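Local coordinates for protein endo-beta-1,2-glucanase (Talaromyces funiculosus, PDB 6IMV) that hydrolyses beta-1,2-glucans internally as an endo-acting glycoside hydrolase and binds sophorose, the beta-1,2-linked glucose disaccharide, at residues L141-S146 and R160-D165; G56-G61 and P76-S81; P278-V283 and R474-L479; T294-Y299 and R322-A327. One frame throughout, in Å; residues are numbered along the deposited sequence.

From the N terminus, contact 2 comes first and closes the loop between the two strands of hairpin 57-64/71-78. Contact 1 follows in series, closing the 13-residue loop between 141-146 and 160-165. These two touch: Ser146 N lies 2.8 Å from Pro76 O, because strands 71-78 and 144-145 are neighbours in one antiparallel sheet, and Asp165 meets Ser81. Far along the chain, and across its centre from contact 2, contact 3 closes a long loop from 278-283 to 474-479. Contact 4, 294-299 with 322-327, is nested inside that loop and adjoins contact 3 through the hairpin of strands 282-287 and 290-296. Contacts 1, 2 and 4 reach glucose units, and contacts 3 and 4 share one N-acetylglucosamine.

Contact 1 of 4, residues L141-S146 and R160-D165; sequences LPWFTS and RVPGLD. With BGC (beta-D-glucopyranose), chain D.
Trp143 and Asp165 meet at a single sugar oxygen, O4 of the BGC in chain D. Trp143 NE1 donates to O4 over 2.9 Å, and the N-H points almost exactly at its acceptor (176°), from the edge of the indole and near its plane. The same O4 donates to Asp165 OD1 at 2.6 Å, so the hydroxyl is gripped once as acceptor and once as donor. The other carboxylate oxygen, Asp165 OD2, takes the hydroxyl O3 at 2.8 Å and also bonds Ser81 OG, a second-shell group that steadies the carboxylate. Trp143 CG stands beside the backbone N and anti to the carbonyl carbon (chi1 -74°), which brings the NE1-CZ2 edge of the indole to the sugar. A phenylalanine here would probably leave O4 without its N-H donor, with Asp165 OD1 still accepting from it.

Trp143 sits in the loop before strand 144-145, whereas Asp165 lies in the first turn of helix 163-182, for which Pro162 is the N-cap residue; the helix start thus borders the sugar site, consistent with the (alpha/alpha)6 toroid of this family. Pro162 CB approaches O4 to 3.5 Å.

Behind the site, proline ring atoms pack on the carbonyls of the other segment. Pro142 CB rests on Arg160 O at 3.4 Å, and Pro162 CD lies 3.7 Å from Leu141 O. Asn166 ND2 bonds both Leu141 O and Pro162 O, bridging the two segments. Arg160 NE makes a salt bridge with Glu240, and the guanidinium lies against Trp157 in a cation-pi contact.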
# COMPACT_ATOMS: atom_id res chain seq x y z
N LEU A 141 -10.06 5.57 11.67
CA LEU A 141 -11.08 5.37 10.65
C LEU A 141 -11.38 3.89 10.49
O LEU A 141 -10.48 3.07 10.32
CB LEU A 141 -10.59 5.94 9.31
CG LEU A 141 -10.29 7.44 9.28
CD1 LEU A 141 -9.77 7.83 7.91
CD2 LEU A 141 -11.51 8.27 9.65
N PRO A 142 -12.68 3.51 10.45
CA PRO A 142 -13.09 2.17 10.02
C PRO A 142 -13.07 2.14 8.49
O PRO A 142 -12.69 3.12 7.89
CB PRO A 142 -14.52 2.10 10.55
CG PRO A 142 -15.03 3.50 10.34
CD PRO A 142 -13.84 4.38 10.67
N TRP A 143 -13.49 1.04 7.88
CA TRP A 143 -13.95 1.09 6.49
C TRP A 143 -15.18 2.00 6.43
O TRP A 143 -16.05 1.91 7.29
CB TRP A 143 -14.26 -0.31 5.95
CG TRP A 143 -13.04 -1.13 5.66
CD1 TRP A 143 -12.20 -1.69 6.58
CD2 TRP A 143 -12.53 -1.49 4.37
NE1 TRP A 143 -11.20 -2.38 5.94
CE2 TRP A 143 -11.37 -2.27 4.59
CE3 TRP A 143 -12.93 -1.24 3.05
CZ2 TRP A 143 -10.61 -2.78 3.54
CZ3 TRP A 143 -12.18 -1.75 2.01
CH2 TRP A 143 -11.04 -2.51 2.26
N PHE A 144 -15.21 2.90 5.46
CA PHE A 144 -16.18 3.99 5.42
C PHE A 144 -16.77 4.14 4.01
O PHE A 144 -16.16 3.75 3.02
CB PHE A 144 -15.54 5.32 5.85
CG PHE A 144 -14.27 5.68 5.13
CD1 PHE A 144 -14.30 6.25 3.86
CD2 PHE A 144 -13.03 5.48 5.72
CE1 PHE A 144 -13.13 6.57 3.19
CE2 PHE A 144 -11.86 5.83 5.07
CZ PHE A 144 -11.91 6.38 3.80
N THR A 145 -17.96 4.74 3.97
CA THR A 145 -18.63 5.15 2.76
C THR A 145 -18.30 6.62 2.52
O THR A 145 -18.53 7.44 3.39
CB THR A 145 -20.15 4.92 2.89
OG1 THR A 145 -20.38 3.53 3.13
CG2 THR A 145 -20.92 5.37 1.67
N SER A 146 -17.74 6.93 1.35
CA SER A 146 -17.22 8.28 1.06
C SER A 146 -18.01 8.97 -0.06
O SER A 146 -17.64 10.07 -0.49
CB SER A 146 -15.74 8.21 0.75
OG SER A 146 -15.47 7.13 -0.14
N ARG A 160 -16.53 -1.13 14.66
CA ARG A 160 -15.37 -1.99 14.43
C ARG A 160 -14.29 -1.13 13.78
O ARG A 160 -14.62 -0.34 12.87
CB ARG A 160 -15.70 -3.16 13.50
CG ARG A 160 -16.72 -4.15 14.05
CD ARG A 160 -17.16 -5.17 13.01
NE ARG A 160 -16.09 -6.11 12.69
CZ ARG A 160 -15.52 -6.27 11.50
NH1 ARG A 160 -16.00 -5.65 10.44
NH2 ARG A 160 -14.46 -7.05 11.38
N VAL A 161 -13.02 -1.27 14.24
CA VAL A 161 -11.94 -0.47 13.70
C VAL A 161 -10.68 -1.32 13.57
O VAL A 161 -10.30 -2.04 14.50
CB VAL A 161 -11.72 0.82 14.52
CG1 VAL A 161 -11.27 0.54 15.95
CG2 VAL A 161 -10.74 1.76 13.83
N PRO A 162 -10.00 -1.30 12.39
CA PRO A 162 -8.82 -2.11 12.15
C PRO A 162 -7.52 -1.33 12.41
O PRO A 162 -7.36 -0.19 11.92
CB PRO A 162 -8.98 -2.40 10.65
CG PRO A 162 -9.51 -1.10 10.08
CD PRO A 162 -10.38 -0.52 11.19
N GLY A 163 -6.62 -1.94 13.18
CA GLY A 163 -5.34 -1.34 13.51
C GLY A 163 -4.44 -1.21 12.28
O GLY A 163 -3.75 -0.20 12.12
N LEU A 164 -4.44 -2.23 11.42
CA LEU A 164 -3.48 -2.31 10.31
C LEU A 164 -3.62 -1.08 9.40
O LEU A 164 -2.65 -0.38 9.13
CB LEU A 164 -3.70 -3.61 9.54
CG LEU A 164 -2.68 -3.91 8.44
CD1 LEU A 164 -2.44 -5.41 8.35
CD2 LEU A 164 -3.13 -3.35 7.10
N ASP A 165 -4.84 -0.84 8.91
CA ASP A 165 -5.09 0.22 7.94
C ASP A 165 -4.70 1.57 8.55
O ASP A 165 -4.18 2.44 7.86
CB ASP A 165 -6.55 0.25 7.50
CG ASP A 165 -7.06 -1.08 7.00
OD1 ASP A 165 -7.19 -1.99 7.84
OD2 ASP A 165 -7.31 -1.20 5.79
C2 BGC D . -6.65 -5.93 5.48
C3 BGC D . -7.30 -4.65 5.98
C4 BGC D . -8.51 -4.98 6.85
C5 BGC D . -8.05 -5.90 7.98
C6 BGC D . -9.14 -6.35 8.93
C1 BGC D . -6.33 -6.84 6.65
O2 BGC D . -5.42 -5.64 4.83
O3 BGC D . -7.72 -3.82 4.90
O4 BGC D . -9.05 -3.78 7.39
O5 BGC D . -7.48 -7.08 7.44
O6 BGC D . -10.13 -7.04 8.20

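Contact 2 of 4, residues G56-G61 and P76-S81; sequences GMSYDG and PFSAAS. With BGC (beta-D-glucopyranose), chain I.
The Phe77 ring meets Asp60 CB obliquely, with CE1 at 3.8 Å, and has the hydroxyl O3 of the BGC in chain I at its edge, near the ring plane, 3.4 Å from CZ. His75 stacks on this ring. The second aromatic, Tyr59, brings CD1 to within 3.8 Å of Pro76 CA, again obliquely. All of this belongs to the beta hairpin of strands 57-64 and 71-78, whose first strand begins with a G1 beta bulge: Gly56, at positive phi, and Met57 both face Asn52.

The backbone evidence for pairing is the bond from Asp60 N to Phe77 O, 2.8 Å long with an N-H...O angle of 157° and the donor in the carbonyl plane. That bond fixes the backbone from which the Asp60 side chain springs. Asp60 CG lies opposite the backbone N (chi1 177°), which extends the carboxylate past the Phe77 ring into the glucose pocket. There its two oxygens divide the work: OD1 receives the hydroxyl O6 at 2.7 Å, while OD2 receives O4 at 2.5 Å. His75 ND1 also bonds OD2, so the residue that stacks on Phe77 is likely also to orient the acid. Asn348 ND2 is a further partner of this sugar.

Near the Asp60 N-H, a second bond joins the strands as part of a short chain of hydrogen bonds. Ser78 OG donates to Ser58 OG over 2.7 Å, and Ser58 OG is also bonded to Glu83 OE2 of helix 80-94.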
# COMPACT_ATOMS: atom_id res chain seq x y z
N GLY A 56 -12.84 15.30 -0.26
CA GLY A 56 -11.41 15.00 -0.32
C GLY A 56 -11.08 13.56 0.03
O GLY A 56 -9.92 13.24 0.26
N MET A 57 -12.08 12.68 0.06
CA MET A 57 -11.91 11.31 0.53
C MET A 57 -11.71 10.35 -0.65
O MET A 57 -12.33 10.52 -1.70
CB MET A 57 -13.14 10.85 1.33
CG MET A 57 -13.37 11.66 2.60
SD MET A 57 -12.00 11.57 3.77
CE MET A 57 -11.84 9.80 4.02
N SER A 58 -10.85 9.34 -0.45
CA SER A 58 -10.63 8.29 -1.43
C SER A 58 -11.90 7.45 -1.57
O SER A 58 -12.67 7.30 -0.62
CB SER A 58 -9.45 7.42 -1.09
OG SER A 58 -9.67 6.66 0.08
N TYR A 59 -12.11 6.94 -2.79
CA TYR A 59 -12.87 5.72 -3.04
C TYR A 59 -11.88 4.58 -3.24
O TYR A 59 -10.81 4.82 -3.78
CB TYR A 59 -13.69 5.85 -4.33
CG TYR A 59 -14.75 6.92 -4.33
CD1 TYR A 59 -15.80 6.89 -3.42
CD2 TYR A 59 -14.69 7.97 -5.23
CE1 TYR A 59 -16.76 7.88 -3.41
CE2 TYR A 59 -15.66 8.96 -5.25
CZ TYR A 59 -16.70 8.91 -4.33
OH TYR A 59 -17.65 9.88 -4.34
N ASP A 60 -12.26 3.35 -2.89
CA ASP A 60 -11.44 2.18 -3.15
C ASP A 60 -10.99 2.18 -4.62
O ASP A 60 -9.84 1.86 -4.93
CB ASP A 60 -12.19 0.88 -2.84
CG ASP A 60 -11.38 -0.37 -3.18
OD1 ASP A 60 -10.23 -0.45 -2.74
OD2 ASP A 60 -11.93 -1.25 -3.88
N GLY A 61 -11.92 2.55 -5.51
CA GLY A 61 -11.65 2.65 -6.93
C GLY A 61 -12.94 2.63 -7.73
O GLY A 61 -13.98 3.05 -7.25
N PRO A 76 -18.07 2.91 -3.61
CA PRO A 76 -18.36 4.09 -2.78
C PRO A 76 -17.75 4.02 -1.37
O PRO A 76 -18.05 4.85 -0.53
CB PRO A 76 -19.90 4.03 -2.68
CG PRO A 76 -20.20 2.53 -2.63
CD PRO A 76 -19.16 1.92 -3.56
N PHE A 77 -16.94 3.00 -1.12
CA PHE A 77 -16.32 2.75 0.18
C PHE A 77 -14.80 2.85 0.03
O PHE A 77 -14.28 2.78 -1.08
CB PHE A 77 -16.72 1.37 0.71
CG PHE A 77 -16.37 0.25 -0.23
CD1 PHE A 77 -15.11 -0.31 -0.23
CD2 PHE A 77 -17.30 -0.22 -1.15
CE1 PHE A 77 -14.78 -1.33 -1.11
CE2 PHE A 77 -16.97 -1.25 -2.02
CZ PHE A 77 -15.71 -1.79 -2.00
N SER A 78 -14.12 3.02 1.16
CA SER A 78 -12.66 3.02 1.21
C SER A 78 -12.24 2.76 2.66
O SER A 78 -13.05 2.32 3.48
CB SER A 78 -12.07 4.32 0.65
OG SER A 78 -10.67 4.19 0.40
N ALA A 79 -10.95 2.96 2.95
CA ALA A 79 -10.38 2.66 4.24
C ALA A 79 -9.07 3.44 4.40
O ALA A 79 -8.57 4.00 3.42
CB ALA A 79 -10.17 1.17 4.38
N ALA A 80 -8.53 3.44 5.62
CA ALA A 80 -7.34 4.21 5.98
C ALA A 80 -6.12 3.73 5.18
O ALA A 80 -5.18 4.49 4.96
CB ALA A 80 -7.11 4.15 7.47
N SER A 81 -6.16 2.48 4.71
CA SER A 81 -5.12 1.87 3.88
C SER A 81 -5.02 2.58 2.51
O SER A 81 -3.91 2.86 2.04
CB SER A 81 -5.38 0.39 3.73
OG SER A 81 -6.77 0.16 3.51
C2 BGC I . -12.09 -5.53 -0.61
C3 BGC I . -12.24 -5.02 -2.05
C4 BGC I . -11.15 -3.99 -2.42
C5 BGC I . -9.77 -4.52 -2.00
C6 BGC I . -8.64 -3.52 -2.26
C1 BGC I . -10.66 -5.96 -0.34
O1 BGC I . -10.44 -6.42 1.00
O2 BGC I . -12.93 -6.65 -0.43
O3 BGC I . -13.53 -4.44 -2.25
O4 BGC I . -11.17 -3.68 -3.83
O5 BGC I . -9.78 -4.87 -0.61
O6 BGC I . -8.83 -2.37 -1.44

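Contact 3 of 4, residues P278-V283 and R474-L479. With NAG (2-acetamido-2-deoxy-beta-D-glucopyranose), chain H.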
# COMPACT_ATOMS: atom_id res chain seq x y z
N PRO A 278 7.81 -14.98 17.48
CA PRO A 278 7.59 -16.25 16.79
C PRO A 278 7.07 -16.13 15.35
O PRO A 278 7.08 -17.11 14.62
CB PRO A 278 6.55 -16.96 17.67
CG PRO A 278 6.65 -16.28 19.03
CD PRO A 278 6.99 -14.84 18.70
N GLN A 279 6.58 -14.94 14.95
CA GLN A 279 6.04 -14.74 13.60
C GLN A 279 7.13 -14.22 12.65
O GLN A 279 6.87 -14.09 11.44
CB GLN A 279 4.83 -13.81 13.64
CG GLN A 279 3.56 -14.46 14.17
CD GLN A 279 3.63 -14.83 15.63
OE1 GLN A 279 3.52 -16.00 16.00
NE2 GLN A 279 3.82 -13.85 16.49
N LEU A 280 8.31 -13.90 13.18
CA LEU A 280 9.48 -13.49 12.39
C LEU A 280 10.38 -14.71 12.17
O LEU A 280 11.04 -15.16 13.10
CB LEU A 280 10.23 -12.37 13.13
CG LEU A 280 11.39 -11.72 12.37
CD1 LEU A 280 10.89 -11.07 11.09
CD2 LEU A 280 12.13 -10.72 13.25
N VAL A 281 10.37 -15.24 10.95
CA VAL A 281 10.90 -16.58 10.66
C VAL A 281 11.74 -16.54 9.38
O VAL A 281 11.36 -15.93 8.37
CB VAL A 281 9.75 -17.61 10.55
CG1 VAL A 281 10.25 -19.00 10.17
CG2 VAL A 281 8.94 -17.68 11.83
N SER A 282 12.88 -17.22 9.43
CA SER A 282 13.77 -17.42 8.28
C SER A 282 13.38 -18.71 7.57
O SER A 282 13.25 -19.74 8.20
CB SER A 282 15.20 -17.47 8.73
OG SER A 282 16.08 -17.50 7.63
N VAL A 283 13.20 -18.65 6.25
CA VAL A 283 13.01 -19.84 5.44
C VAL A 283 13.77 -19.65 4.13
O VAL A 283 14.03 -18.52 3.70
CB VAL A 283 11.53 -20.16 5.16
CG1 VAL A 283 10.80 -20.56 6.43
CG2 VAL A 283 10.80 -19.02 4.46
N ARG A 474 18.79 -11.14 14.89
CA ARG A 474 18.67 -12.34 15.73
C ARG A 474 18.12 -13.53 14.94
O ARG A 474 18.43 -14.68 15.26
CB ARG A 474 17.79 -12.06 16.95
CG ARG A 474 18.50 -11.29 18.05
CD ARG A 474 17.61 -10.79 19.16
NE ARG A 474 17.15 -11.90 19.98
CZ ARG A 474 16.31 -11.77 21.00
NH1 ARG A 474 15.93 -10.56 21.40
NH2 ARG A 474 15.84 -12.84 21.61
N VAL A 475 17.30 -13.27 13.92
CA VAL A 475 16.60 -14.32 13.17
C VAL A 475 17.34 -14.65 11.86
O VAL A 475 17.39 -15.83 11.47
CB VAL A 475 15.14 -13.90 12.89
CG1 VAL A 475 14.46 -14.82 11.88
CG2 VAL A 475 14.34 -13.82 14.18
N PHE A 476 17.90 -13.63 11.19
CA PHE A 476 18.46 -13.77 9.85
C PHE A 476 20.00 -13.79 9.90
O PHE A 476 20.66 -12.75 9.87
CB PHE A 476 17.90 -12.67 8.94
CG PHE A 476 16.41 -12.79 8.75
CD1 PHE A 476 15.89 -13.71 7.86
CD2 PHE A 476 15.54 -12.02 9.51
CE1 PHE A 476 14.52 -13.84 7.70
CE2 PHE A 476 14.17 -12.16 9.36
CZ PHE A 476 13.66 -13.07 8.45
N LYS A 477 20.54 -15.01 9.97
CA LYS A 477 21.98 -15.29 9.98
C LYS A 477 22.33 -16.17 8.78
O LYS A 477 21.49 -16.94 8.28
CB LYS A 477 22.33 -16.00 11.29
CG LYS A 477 21.84 -15.29 12.54
CD LYS A 477 21.89 -16.11 13.80
CE LYS A 477 20.64 -16.93 14.03
NZ LYS A 477 20.66 -17.55 15.37
N ASN A 478 23.56 -16.06 8.29
CA ASN A 478 24.08 -16.95 7.24
C ASN A 478 23.09 -17.00 6.06
O ASN A 478 22.69 -18.09 5.64
CB ASN A 478 24.35 -18.35 7.78
CG ASN A 478 25.05 -18.34 9.13
OD1 ASN A 478 26.20 -17.92 9.23
ND2 ASN A 478 24.36 -18.78 10.17
N LEU A 479 22.71 -15.82 5.55
CA LEU A 479 21.82 -15.71 4.39
C LEU A 479 22.39 -16.56 3.25
O LEU A 479 23.59 -16.56 3.05
CB LEU A 479 21.72 -14.25 3.92
CG LEU A 479 21.07 -13.27 4.88
CD1 LEU A 479 20.79 -11.95 4.17
CD2 LEU A 479 19.79 -13.83 5.48
C1 NAG H . 1.78 -19.94 10.88
C2 NAG H . 2.50 -21.24 11.24
C3 NAG H . 2.04 -21.67 12.62
C4 NAG H . 2.41 -20.57 13.62
C5 NAG H . 1.59 -19.33 13.25
C6 NAG H . 1.84 -18.14 14.18
C7 NAG H . 3.06 -22.71 9.34
C8 NAG H . 2.55 -23.76 8.41
N2 NAG H . 2.22 -22.29 10.28
O3 NAG H . 2.69 -22.88 12.96
O4 NAG H . 2.23 -21.03 14.97
O5 NAG H . 1.96 -18.95 11.92
O6 NAG H . 3.25 -17.95 14.37
O7 NAG H . 4.18 -22.25 9.21
O HOH W 1 18.56 -16.99 8.37
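Val475 and Phe476 pack against Leu280 and against CA and CB of Ser282. Leu280 CD1 comes to the edge of the Phe476 ring, in its plane, 3.9 Å from CE2, and the other branch, CD2, reaches Val475 CG2 at the same distance. One face of the ring carries Val475 CG1, 3.7 Å above the plane and offset toward the rim. Ser282 CA and Val281 O approach the ring obliquely, the first 3.7 Å from Phe476 CE1, the second nearest CZ. Phe476 CG lies beside its own backbone N (chi1 -64°), which turns the ring back toward the strand. An alanine in its place would probably open a gap beside Leu280 CD1 and leave that branch freer to turn.

Polar atoms meet through one water: it lies 2.6 Å from Ser282 OG and donates to Lys477 O at 2.9 Å.

Farther out, Val323 of helix 318-337 and Gln296 of strand 290-296 touch Phe476, and Gln296 and Pro248 touch Leu280. Gln279, its chain bent at chi2, accepts the hydroxyl O6 of the N-acetylglucosamine through OE1 at 2.6 Å, while its NE2 is held by Asn246 O. The whole joins the segment leaving the end of helix 461-475 to the entry of a beta hairpin, 282-287 with 290-296, beside a protein-linked glycan.

Contact 4 of 4, residues T294-Y299 and R322-A327; sequences TVQKGY and RVFQNA. With GLC (alpha-D-glucopyranose), chain B; NAG (2-acetamido-2-deoxy-beta-D-glucopyranose), chain H.
The end of strand 290-296, the second strand of a beta hairpin, packs across helix 318-337. Over 294-296 and 322-327 the axes pass 6.9 Å apart, with their directions 102° from each other.

The direct polar link is Asn326 ND2 to Thr294 O, 2.8 Å. It is only moderately bent (159° at the hydrogen), it uses a lone pair in the carbonyl plane, and the acceptor lies almost in the plane of the Asn326 amide. Asn326 OD1 is bonded to Arg329 NE, so both ends of this amide are engaged and its rotation is fixed. A second link runs through water: Gln296 N donates to it at 2.9 Å, and it donates to Val323 O at 2.8 Å. Val323 O also accepts the helical bond from Ala327 N, so two donors share this carbonyl.

Apolar atoms fill in between these bonds. Val323 CG1 lies 4.0 Å from Gln296 CB, and Val295 CG1 touches Ala327 CA at 3.9 Å. Gln296 has CG opposite its backbone N (chi1 178°) and an extended chain, which takes its amide to Phe324; NE2 approaches CZ at 3.7 Å with amide and ring planes nearly perpendicular, while OE1 bonds Tyr472 OH. Beyond the strand, one face of the Tyr299 ring lies under C6 of the bound alpha-glucose.

Thr294 O is met by a side-chain amide and Gln296 N by water, so these two buried backbone atoms, at least, keep partners across the crossing.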
# COMPACT_ATOMS: atom_id res chain seq x y z
N THR A 294 17.42 -17.29 1.14
CA THR A 294 16.87 -17.04 2.47
C THR A 294 15.99 -15.78 2.43
O THR A 294 16.44 -14.70 2.00
CB THR A 294 17.96 -16.86 3.53
OG1 THR A 294 18.80 -18.02 3.49
CG2 THR A 294 17.40 -16.67 4.92
N VAL A 295 14.75 -15.94 2.90
CA VAL A 295 13.79 -14.85 2.95
C VAL A 295 13.11 -14.85 4.32
O VAL A 295 13.11 -15.84 5.05
CB VAL A 295 12.75 -14.97 1.83
CG1 VAL A 295 13.40 -14.91 0.46
CG2 VAL A 295 11.90 -16.23 1.96
N GLN A 296 12.49 -13.71 4.62
CA GLN A 296 11.47 -13.61 5.65
C GLN A 296 10.22 -14.38 5.19
O GLN A 296 9.64 -14.07 4.14
CB GLN A 296 11.10 -12.15 5.89
CG GLN A 296 9.99 -11.98 6.92
CD GLN A 296 9.65 -10.53 7.09
OE1 GLN A 296 10.19 -9.85 7.96
NE2 GLN A 296 8.76 -10.04 6.24
N LYS A 297 9.80 -15.35 6.00
CA LYS A 297 8.60 -16.11 5.72
C LYS A 297 7.40 -15.16 5.68
O LYS A 297 7.26 -14.31 6.54
CB LYS A 297 8.42 -17.20 6.77
CG LYS A 297 7.36 -18.25 6.43
CD LYS A 297 7.26 -19.31 7.49
CE LYS A 297 6.25 -20.37 7.13
NZ LYS A 297 6.20 -21.42 8.17
N GLY A 298 6.59 -15.29 4.63
CA GLY A 298 5.43 -14.44 4.40
C GLY A 298 4.16 -15.01 5.01
O GLY A 298 4.14 -16.13 5.54
N TYR A 299 3.08 -14.24 4.94
CA TYR A 299 1.78 -14.76 5.28
C TYR A 299 1.31 -15.62 4.10
O TYR A 299 1.17 -16.86 4.23
CB TYR A 299 0.82 -13.65 5.70
CG TYR A 299 -0.42 -14.16 6.40
CD1 TYR A 299 -0.33 -14.76 7.64
CD2 TYR A 299 -1.66 -14.08 5.80
CE1 TYR A 299 -1.46 -15.25 8.29
CE2 TYR A 299 -2.80 -14.56 6.43
CZ TYR A 299 -2.69 -15.15 7.68
OH TYR A 299 -3.81 -15.62 8.28
N ARG A 322 19.09 -6.50 3.01
CA ARG A 322 19.58 -7.74 2.38
C ARG A 322 18.47 -8.81 2.34
O ARG A 322 18.27 -9.45 1.33
CB ARG A 322 20.82 -8.28 3.11
CG ARG A 322 22.10 -7.50 2.83
CD ARG A 322 23.19 -7.83 3.83
NE ARG A 322 23.55 -9.24 3.81
CZ ARG A 322 23.92 -9.96 4.87
NH1 ARG A 322 24.13 -11.25 4.74
NH2 ARG A 322 24.06 -9.40 6.06
N VAL A 323 17.76 -8.99 3.46
CA VAL A 323 16.68 -9.97 3.55
C VAL A 323 15.56 -9.59 2.57
O VAL A 323 14.99 -10.46 1.90
CB VAL A 323 16.15 -10.09 4.99
CG1 VAL A 323 14.83 -10.84 5.06
CG2 VAL A 323 17.19 -10.76 5.90
N PHE A 324 15.25 -8.30 2.47
CA PHE A 324 14.17 -7.86 1.59
C PHE A 324 14.63 -7.83 0.12
O PHE A 324 13.81 -8.02 -0.78
CB PHE A 324 13.60 -6.52 2.08
CG PHE A 324 12.59 -6.70 3.19
CD1 PHE A 324 13.00 -7.04 4.47
CD2 PHE A 324 11.23 -6.57 2.95
CE1 PHE A 324 12.08 -7.20 5.49
CE2 PHE A 324 10.31 -6.76 3.97
CZ PHE A 324 10.73 -7.05 5.24
N GLN A 325 15.93 -7.62 -0.12
CA GLN A 325 16.47 -7.77 -1.47
C GLN A 325 16.31 -9.24 -1.91
O GLN A 325 15.89 -9.53 -3.01
CB GLN A 325 17.92 -7.29 -1.57
CG GLN A 325 18.41 -7.17 -3.01
CD GLN A 325 19.71 -6.42 -3.18
OE1 GLN A 325 20.42 -6.13 -2.23
NE2 GLN A 325 20.06 -6.14 -4.41
N ASN A 326 16.66 -10.17 -1.01
CA ASN A 326 16.50 -11.60 -1.27
C ASN A 326 15.04 -11.91 -1.65
O ASN A 326 14.80 -12.72 -2.53
CB ASN A 326 16.94 -12.44 -0.07
CG ASN A 326 18.41 -12.82 -0.09
OD1 ASN A 326 19.20 -12.26 -0.85
ND2 ASN A 326 18.77 -13.78 0.75
N ALA A 327 14.08 -11.25 -1.00
CA ALA A 327 12.65 -11.48 -1.27
C ALA A 327 12.38 -11.30 -2.77
O ALA A 327 11.56 -12.02 -3.34
CB ALA A 327 11.78 -10.56 -0.45
C1 GLC B . -4.79 -9.87 7.34
C2 GLC B . -4.59 -8.49 6.76
C3 GLC B . -3.51 -8.51 5.69
C4 GLC B . -2.21 -9.02 6.29
C5 GLC B . -2.45 -10.40 6.89
C6 GLC B . -1.22 -10.90 7.64
O1 GLC B . -5.34 -10.68 6.28
O2 GLC B . -5.83 -8.09 6.16
O3 GLC B . -3.29 -7.21 5.14
O4 GLC B . -1.18 -9.02 5.29
O5 GLC B . -3.55 -10.37 7.81
O6 GLC B . -0.90 -10.04 8.74
C1 NAG H . 1.78 -19.94 10.88
C2 NAG H . 2.50 -21.24 11.24
C3 NAG H . 2.04 -21.67 12.62
C4 NAG H . 2.41 -20.57 13.62
C5 NAG H . 1.59 -19.33 13.25
C6 NAG H . 1.84 -18.14 14.18
C7 NAG H . 3.06 -22.71 9.34
C8 NAG H . 2.55 -23.76 8.41
N2 NAG H . 2.22 -22.29 10.28
O3 NAG H . 2.69 -22.88 12.96
O4 NAG H . 2.23 -21.03 14.97
O5 NAG H . 1.96 -18.95 11.92
O6 NAG H . 3.25 -17.95 14.37
O7 NAG H . 4.18 -22.25 9.21
O HOH W 2 12.50 -11.57 2.67